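PDB 6BFI: VIN1 from Oscarella pearsei, which binds actin filaments and may play a role in cell-cell adhesion, as a member of the vinculin/alpha-catenin family. Local coordinates for residues R399-F403 with A456-L460; L145-K149 with R231-I235; D375-V379 with R536-R540. All blocks are in the same frame, centred on the assembly; numbering follows the deposited sequence. Where two conformers were deposited one is given.

Interaction 1. Residues R399-F403 with A456-L460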
loop_
_atom_site.group_PDB
_atom_site.type_symbol
_atom_site.label_atom_id
_atom_site.label_comp_id
_atom_site.label_asym_id
_atom_site.label_seq_id
_atom_site.Cartn_x
_atom_site.Cartn_y
_atom_site.Cartn_z
ATOM N N ARG A 399 23.144 15.791 -36.309
ATOM C CA ARG A 399 22.829 15.774 -34.886
ATOM C C ARG A 399 21.324 15.811 -34.643
ATOM O O ARG A 399 20.843 15.276 -33.636
ATOM C CB ARG A 399 23.520 16.948 -34.191
ATOM C CG ARG A 399 23.131 18.315 -34.744
ATOM C CD ARG A 399 24.213 19.348 -34.471
ATOM N NE ARG A 399 24.508 19.478 -33.047
ATOM C CZ ARG A 399 23.863 20.298 -32.225
ATOM N NH1 ARG A 399 22.883 21.063 -32.684
ATOM N NH2 ARG A 399 24.198 20.352 -30.943
ATOM N N GLN A 400 20.568 16.427 -35.556
ATOM C CA GLN A 400 19.120 16.494 -35.401
ATOM C C GLN A 400 18.480 15.127 -35.600
ATOM O O GLN A 400 17.577 14.742 -34.848
ATOM C CB GLN A 400 18.534 17.508 -36.384
ATOM C CG GLN A 400 19.074 18.921 -36.220
ATOM C CD GLN A 400 18.499 19.631 -35.010
ATOM O OE1 GLN A 400 17.409 19.300 -34.542
ATOM N NE2 GLN A 400 19.229 20.615 -34.496
ATOM N N ALA A 401 18.932 14.377 -36.609
ATOM C CA ALA A 401 18.379 13.049 -36.849
ATOM C C ALA A 401 18.731 12.095 -35.713
ATOM O O ALA A 401 17.869 11.358 -35.215
ATOM C CB ALA A 401 18.880 12.507 -38.189
ATOM N N ASN A 402 20.000 12.095 -35.293
ATOM C CA ASN A 402 20.412 11.277 -34.156
ATOM C C ASN A 402 19.612 11.634 -32.911
ATOM O O ASN A 402 19.132 10.750 -32.191
ATOM C CB ASN A 402 21.909 11.454 -33.896
ATOM C CG ASN A 402 22.768 10.773 -34.942
ATOM O OD1 ASN A 402 22.264 10.281 -35.952
ATOM N ND2 ASN A 402 24.075 10.746 -34.708
ATOM N N PHE A 403 19.451 12.932 -32.646
ATOM C CA PHE A 403 18.714 13.352 -31.461
ATOM C C PHE A 403 17.257 12.912 -31.534
ATOM O O PHE A 403 16.681 12.484 -30.528
ATOM C CB PHE A 403 18.804 14.867 -31.288
ATOM C CG PHE A 403 18.113 15.369 -30.055
ATOM C CD1 PHE A 403 18.768 15.376 -28.836
ATOM C CD2 PHE A 403 16.805 15.819 -30.109
ATOM C CE1 PHE A 403 18.136 15.831 -27.696
ATOM C CE2 PHE A 403 16.169 16.275 -28.975
ATOM C CZ PHE A 403 16.835 16.280 -27.766
ATOM N N ALA A 456 16.940 17.994 -22.807
ATOM C CA ALA A 456 17.951 17.578 -23.773
ATOM C C ALA A 456 17.849 18.378 -25.062
ATOM O O ALA A 456 18.861 18.595 -25.736
ATOM C CB ALA A 456 17.822 16.083 -24.061
ATOM N N ARG A 457 16.646 18.830 -25.419
ATOM C CA ARG A 457 16.493 19.666 -26.601
ATOM C C ARG A 457 16.997 21.084 -26.361
ATOM O O ARG A 457 17.470 21.733 -27.299
ATOM C CB ARG A 457 15.031 19.692 -27.050
ATOM C CG ARG A 457 14.844 20.055 -28.517
ATOM C CD ARG A 457 13.379 20.047 -28.927
ATOM N NE ARG A 457 12.774 18.724 -28.814
ATOM C CZ ARG A 457 12.744 17.831 -29.799
ATOM N NH1 ARG A 457 13.292 18.116 -30.973
ATOM N NH2 ARG A 457 12.169 16.651 -29.610
ATOM N N VAL A 458 16.910 21.580 -25.122
ATOM C CA VAL A 458 17.533 22.859 -24.802
ATOM C C VAL A 458 19.046 22.749 -24.913
ATOM O O VAL A 458 19.710 23.654 -25.436
ATOM C CB VAL A 458 17.111 23.345 -23.404
ATOM C CG1 VAL A 458 17.861 24.629 -23.042
ATOM C CG2 VAL A 458 15.611 23.572 -23.345
ATOM N N VAL A 459 19.618 21.645 -24.425
ATOM C CA VAL A 459 21.059 21.466 -24.566
ATOM C C VAL A 459 21.443 21.339 -26.035
ATOM O O VAL A 459 22.440 21.919 -26.482
ATOM C CB VAL A 459 21.537 20.252 -23.751
ATOM C CG1 VAL A 459 22.976 19.904 -24.112
ATOM C CG2 VAL A 459 21.427 20.550 -22.274
ATOM N N LEU A 460 20.646 20.598 -26.811
ATOM C CA LEU A 460 20.963 20.366 -28.217
ATOM C C LEU A 460 21.098 21.677 -28.985
ATOM O O LEU A 460 21.964 21.805 -29.859
ATOM C CB LEU A 460 19.888 19.490 -28.857
ATOM C CG LEU A 460 20.027 19.250 -30.362
ATOM C CD1 LEU A 460 21.200 18.324 -30.659
ATOM C CD2 LEU A 460 18.735 18.705 -30.949
#
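Residues 399-403 open helix 399-427, and residues 456-460 close helix 452-460. The two short helical segments run antiparallel, their axes 11.8 Å apart and their directions 169° from each other. Phe403 faces Leu460, with 8.0 Å between their CA atoms. Phe403 holds CG anti to its backbone N (chi1 -178°), which sends the ring across to the other helix. Leu460 CD2 sits over one ring face in a CH-pi contact, 3.8 Å from the ring centroid. At the ring's far end, CE1 meets Ala456 CB at 3.7 Å. Arg457 comes in at the ring's edge: Phe403 CE2 lies over the centre of its guanidinium, and the two planes are 83° apart. Arg399 NH1 and NH2 both donate to Leu460 O, at 3.1 and 2.9 Å, end-on and close to the guanidinium plane. Both bonds grip the carbonyl of Leu460, the last residue of helix 452-460. NH2 also bonds to Ala392 O. Leu460 CD1 lies over one face of the same guanidinium. Leu386 and Ala390 of helix 381-390 pack against Phe403 and Ala456. Antiparallel helix packing of this kind is characteristic of the helical bundles of the vinculin family.

Interaction 2. Residues L145-K149 with R231-I235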
loop_
_atom_site.group_PDB
_atom_site.type_symbol
_atom_site.label_atom_id
_atom_site.label_comp_id
_atom_site.label_asym_id
_atom_site.label_seq_id
_atom_site.Cartn_x
_atom_site.Cartn_y
_atom_site.Cartn_z
ATOM N N LEU A 145 4.537 31.183 -6.055
ATOM C CA LEU A 145 5.255 30.322 -6.992
ATOM C C LEU A 145 5.130 30.817 -8.430
ATOM O O LEU A 145 6.091 30.744 -9.206
ATOM C CB LEU A 145 4.747 28.885 -6.884
ATOM C CG LEU A 145 5.308 28.054 -5.732
ATOM C CD1 LEU A 145 4.689 26.667 -5.735
ATOM C CD2 LEU A 145 6.823 27.973 -5.829
ATOM N N ASP A 146 3.958 31.334 -8.805
ATOM C CA ASP A 146 3.700 31.686 -10.198
ATOM C C ASP A 146 4.518 32.879 -10.678
ATOM O O ASP A 146 4.571 33.119 -11.890
ATOM C CB ASP A 146 2.209 31.970 -10.394
ATOM C CG ASP A 146 1.667 31.375 -11.680
ATOM O OD1 ASP A 146 1.931 30.183 -11.940
ATOM O OD2 ASP A 146 0.982 32.099 -12.432
ATOM N N VAL A 147 5.152 33.627 -9.772
ATOM C CA VAL A 147 5.962 34.773 -10.170
ATOM C C VAL A 147 7.187 34.345 -10.973
ATOM O O VAL A 147 7.705 35.126 -11.780
ATOM C CB VAL A 147 6.357 35.582 -8.914
ATOM C CG1 VAL A 147 7.280 36.734 -9.265
ATOM C CG2 VAL A 147 5.115 36.104 -8.209
ATOM N N ALA A 148 7.643 33.104 -10.802
ATOM C CA ALA A 148 8.869 32.654 -11.452
ATOM C C ALA A 148 8.763 32.631 -12.972
ATOM O O ALA A 148 9.795 32.592 -13.652
ATOM C CB ALA A 148 9.252 31.268 -10.937
ATOM N N LYS A 149 7.549 32.667 -13.524
ATOM C CA LYS A 149 7.393 32.581 -14.972
ATOM C C LYS A 149 7.831 33.851 -15.694
ATOM O O LYS A 149 8.028 33.815 -16.913
ATOM C CB LYS A 149 5.940 32.257 -15.322
ATOM C CG LYS A 149 5.422 31.001 -14.650
ATOM C CD LYS A 149 4.077 30.571 -15.209
ATOM C CE LYS A 149 3.625 29.263 -14.576
ATOM N NZ LYS A 149 2.361 28.757 -15.175
ATOM N N ARG A 231 10.837 24.734 -16.715
ATOM C CA ARG A 231 10.540 25.578 -15.562
ATOM C C ARG A 231 9.081 25.443 -15.137
ATOM O O ARG A 231 8.787 25.153 -13.973
ATOM C CB ARG A 231 10.873 27.033 -15.886
ATOM C CG ARG A 231 10.488 28.015 -14.797
ATOM C CD ARG A 231 10.450 29.422 -15.359
ATOM N NE ARG A 231 9.504 29.519 -16.466
ATOM C CZ ARG A 231 9.500 30.497 -17.365
ATOM N NH1 ARG A 231 10.402 31.469 -17.298
ATOM N NH2 ARG A 231 8.597 30.498 -18.337
ATOM N N ASP A 232 8.152 25.633 -16.079
ATOM C CA ASP A 232 6.732 25.576 -15.742
ATOM C C ASP A 232 6.312 24.180 -15.299
ATOM O O ASP A 232 5.346 24.037 -14.541
ATOM C CB ASP A 232 5.889 26.034 -16.933
ATOM C CG ASP A 232 6.209 27.456 -17.357
ATOM O OD1 ASP A 232 6.818 28.192 -16.553
ATOM O OD2 ASP A 232 5.849 27.839 -18.492
ATOM N N TYR A 233 7.015 23.147 -15.764
ATOM C CA TYR A 233 6.768 21.802 -15.264
ATOM C C TYR A 233 7.111 21.708 -13.785
ATOM O O TYR A 233 6.346 21.135 -12.997
ATOM C CB TYR A 233 7.575 20.783 -16.073
ATOM C CG TYR A 233 7.669 19.415 -15.430
ATOM C CD1 TYR A 233 6.657 18.479 -15.592
ATOM C CD2 TYR A 233 8.775 19.059 -14.669
ATOM C CE1 TYR A 233 6.739 17.230 -15.008
ATOM C CE2 TYR A 233 8.868 17.813 -14.082
ATOM C CZ TYR A 233 7.846 16.901 -14.253
ATOM O OH TYR A 233 7.931 15.656 -13.669
ATOM N N VAL A 234 8.256 22.270 -13.386
ATOM C CA VAL A 234 8.609 22.237 -11.969
ATOM C C VAL A 234 7.643 23.094 -11.156
ATOM O O VAL A 234 7.250 22.726 -10.038
ATOM C CB VAL A 234 10.071 22.674 -11.770
ATOM C CG1 VAL A 234 10.451 22.600 -10.299
ATOM C CG2 VAL A 234 11.000 21.801 -12.609
ATOM N N ILE A 235 7.230 24.238 -11.706
ATOM C CA ILE A 235 6.258 25.085 -11.019
ATOM C C ILE A 235 4.954 24.331 -10.806
ATOM O O ILE A 235 4.317 24.447 -9.752
ATOM C CB ILE A 235 6.031 26.390 -11.802
ATOM C CG1 ILE A 235 7.346 27.149 -11.970
ATOM C CG2 ILE A 235 5.003 27.265 -11.096
ATOM C CD1 ILE A 235 7.230 28.395 -12.821
HETATM O O HOH W 1 3.053 25.764 -15.099
#
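Ile235 CD1, lodged between Ala148 CB and the root of the Lys149 chain, makes the close-packed part of this contact between the 3-10 segment 146-149, which follows helix 102-145, and helix 224-249. It lies 3.7 Å from Lys149 CG and 4.0 Å from Ala148 CB. CG1 of Ile235 is anti to the carbonyl carbon (chi1 -58°), and CD1 extends from it into the angle between these two residues. The Arg231 guanidinium lies flat against the backbone of the 3-10 segment, with Lys149 CA 3.8 Å above the centre of one face. Lys149 O is over a face too, and the angle is too poor for a hydrogen bond. Arg231 is held from its own helix: NE donates to Asp232 OD1 at 3.0 Å in a salt bridge, and a weak bond from NH2 reaches the same oxygen. No direct hydrogen bond joins the two segments.

The far end of Lys149 is looser and more exposed. Its chain runs extended past Asp232, whose OD1 stays 4.7 Å from NZ. Instead NZ pairs with Asp146 OD1 at 3.6 Å, within its own segment. A water accepts from Lys149 NZ and donates to Asp232 O, bridging the segments.

On the buried side, Leu145 packs on Leu164 and Met168 of helix 154-178, and Ala148 on Phe160. Helix 185-215 adds Ile209 against Ala148 and Leu205 against Ile235, so the 3-10 segment is wedged among three helices.

Interaction 3. Residues D375-V379 with R536-R540; sequences DFVNV and RQANR
Val377 and its neighbours in the loop between helices 344-375 and 381-390 pack against the side of helix 524-550, with no hydrogen bond between the segments. Val377 comes closest along the backbone, its CA 6.0 Å from that of Gln537. Its CG2 is anti to the backbone N and meets Gln537 CG at 3.7 Å. The amide end of Gln537 turns elsewhere, where NE2 bonds to Asp510. Arg536 and Arg540 reach to different parts of the loop. Arg536 lays its CB 3.6 Å from Val377 O. Its chain then bends at chi3 (-65°), bringing the guanidinium nearly parallel to the Asn378 amide. The two planes are only 15° apart, and ND2 sits 3.6 Å above the guanidinium, over its rim. An alanine in place of Arg536 would lack this flat group and the methylenes before it, and is likely to leave the Asn378 amide without the group lying over it. The Asn378 side chain caps the backbone N of Gly381, at the start of helix 381-390, through a weak bond from that N to OD1. Vinculin-family proteins are built of helical bundles whose helices are joined by loops; here one such loop meets a helix from further along the chain. Arg540 has two conformers, so its placement is less certain. In one, it bends beside the Phe376 backbone, NE is too poorly angled to bond Phe376 O, and NH2 forms a salt bridge with Asp491. The Phe376 ring instead packs on Met486 of helix 466-493 and on Leu417 and Thr420 of helix 399-427.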
loop_
_atom_site.group_PDB
_atom_site.type_symbol
_atom_site.label_atom_id
_atom_site.label_comp_id
_atom_site.label_asym_id
_atom_site.label_seq_id
_atom_site.Cartn_x
_atom_site.Cartn_y
_atom_site.Cartn_z
ATOM N N ASP A 375 12.549 -5.987 -20.428
ATOM C CA ASP A 375 12.366 -4.539 -20.454
ATOM C C ASP A 375 13.318 -3.799 -19.518
ATOM O O ASP A 375 13.667 -2.646 -19.793
ATOM C CB ASP A 375 10.915 -4.197 -20.113
ATOM C CG ASP A 375 9.922 -4.847 -21.065
ATOM O OD1 ASP A 375 10.335 -5.292 -22.158
ATOM O OD2 ASP A 375 8.721 -4.907 -20.721
ATOM N N PHE A 376 13.752 -4.424 -18.426
ATOM C CA PHE A 376 14.625 -3.778 -17.457
ATOM C C PHE A 376 16.084 -4.191 -17.609
ATOM O O PHE A 376 16.873 -3.997 -16.680
ATOM C CB PHE A 376 14.150 -4.074 -16.032
ATOM C CG PHE A 376 12.922 -3.319 -15.628
ATOM C CD1 PHE A 376 11.664 -3.760 -16.007
ATOM C CD2 PHE A 376 13.022 -2.174 -14.856
ATOM C CE1 PHE A 376 10.527 -3.065 -15.628
ATOM C CE2 PHE A 376 11.893 -1.475 -14.476
ATOM C CZ PHE A 376 10.644 -1.921 -14.862
ATOM N N VAL A 377 16.460 -4.754 -18.759
ATOM C CA VAL A 377 17.830 -5.212 -18.937
ATOM C C VAL A 377 18.808 -4.047 -19.045
ATOM O O VAL A 377 20.003 -4.212 -18.763
ATOM C CB VAL A 377 17.929 -6.133 -20.170
ATOM C CG1 VAL A 377 17.795 -5.329 -21.459
ATOM C CG2 VAL A 377 19.230 -6.915 -20.152
ATOM N N ASN A 378 18.326 -2.859 -19.428
ATOM C CA ASN A 378 19.196 -1.707 -19.657
ATOM C C ASN A 378 18.359 -0.445 -19.423
ATOM O O ASN A 378 17.917 0.227 -20.357
ATOM C CB ASN A 378 19.798 -1.736 -21.061
ATOM C CG ASN A 378 20.852 -0.673 -21.266
ATOM O OD1 ASN A 378 21.220 0.039 -20.333
ATOM N ND2 ASN A 378 21.358 -0.569 -22.490
ATOM N N VAL A 379 18.140 -0.125 -18.146
ATOM C CA VAL A 379 17.239 0.967 -17.792
ATOM C C VAL A 379 17.841 2.317 -18.173
ATOM O O VAL A 379 17.151 3.181 -18.728
ATOM C CB VAL A 379 16.890 0.903 -16.294
ATOM C CG1 VAL A 379 16.041 2.096 -15.896
ATOM C CG2 VAL A 379 16.166 -0.393 -15.974
ATOM N N ARG A 536 25.118 -7.004 -19.039
ATOM C CA ARG A 536 23.956 -6.344 -18.448
ATOM C C ARG A 536 22.986 -7.357 -17.851
ATOM O O ARG A 536 22.427 -7.125 -16.772
ATOM C CB ARG A 536 23.255 -5.473 -19.493
ATOM C CG ARG A 536 24.077 -4.275 -19.950
ATOM C CD ARG A 536 23.238 -3.283 -20.746
ATOM N NE ARG A 536 22.764 -3.842 -22.010
ATOM C CZ ARG A 536 23.392 -3.700 -23.173
ATOM N NH1 ARG A 536 24.526 -3.015 -23.238
ATOM N NH2 ARG A 536 22.885 -4.239 -24.274
ATOM N N GLN A 537 22.774 -8.487 -18.531
ATOM C CA GLN A 537 21.901 -9.518 -17.974
ATOM C C GLN A 537 22.478 -10.092 -16.685
ATOM O O GLN A 537 21.746 -10.321 -15.712
ATOM C CB GLN A 537 21.670 -10.620 -19.007
ATOM C CG GLN A 537 20.951 -10.149 -20.259
ATOM C CD GLN A 537 20.786 -11.246 -21.289
ATOM O OE1 GLN A 537 20.265 -12.323 -20.993
ATOM N NE2 GLN A 537 21.234 -10.979 -22.511
ATOM N N ALA A 538 23.794 -10.317 -16.654
ATOM C CA ALA A 538 24.431 -10.821 -15.443
ATOM C C ALA A 538 24.308 -9.824 -14.296
ATOM O O ALA A 538 24.011 -10.209 -13.158
ATOM C CB ALA A 538 25.898 -11.145 -15.717
ATOM N N ASN A 539 24.533 -8.534 -14.574
ATOM C CA ASN A 539 24.394 -7.537 -13.517
ATOM C C ASN A 539 22.951 -7.412 -13.048
ATOM O O ASN A 539 22.706 -7.115 -11.872
ATOM C CB ASN A 539 24.933 -6.187 -13.986
ATOM C CG ASN A 539 26.299 -5.879 -13.402
ATOM O OD1 ASN A 539 26.410 -5.438 -12.258
ATOM N ND2 ASN A 539 27.347 -6.117 -14.182
ATOM N N ARG A 540 21.984 -7.633 -13.942
ATOM C CA ARG A 540 20.594 -7.690 -13.509
ATOM C C ARG A 540 20.358 -8.881 -12.587
ATOM O O ARG A 540 19.595 -8.784 -11.616
ATOM C CB ARG A 540 19.668 -7.743 -14.724
ATOM C CG ARG A 540 19.424 -6.377 -15.350
ATOM C CD ARG A 540 18.611 -5.512 -14.406
ATOM N NE ARG A 540 17.271 -6.060 -14.219
ATOM C CZ ARG A 540 16.549 -5.921 -13.112
ATOM N NH1 ARG A 540 17.039 -5.260 -12.072
ATOM N NH2 ARG A 540 15.337 -6.454 -13.041
#

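Overall arrangement
All three contacts are partly buried, yet their chemistry differs. Interaction 1 pairs two helix ends around an aromatic ring and has the only direct hydrogen bonds between segments. Interactions 2 and 3 set a 3-10 segment or a loop against a helix. Interaction 2 has exposed residues and a water bridge; interaction 3 has none of its touching residues fully exposed and relies on arginine chains laid against loop atoms and on van der Waals packing. Helix 224-249 links interactions 1 and 2: it carries residues 231-235, and its Asp226 touches Arg457. Their centres are 24 Å apart. Interaction 1 is nested in the loop closed by interaction 3, and helix 381-390 runs on from residues 375-379 to reach interaction 1.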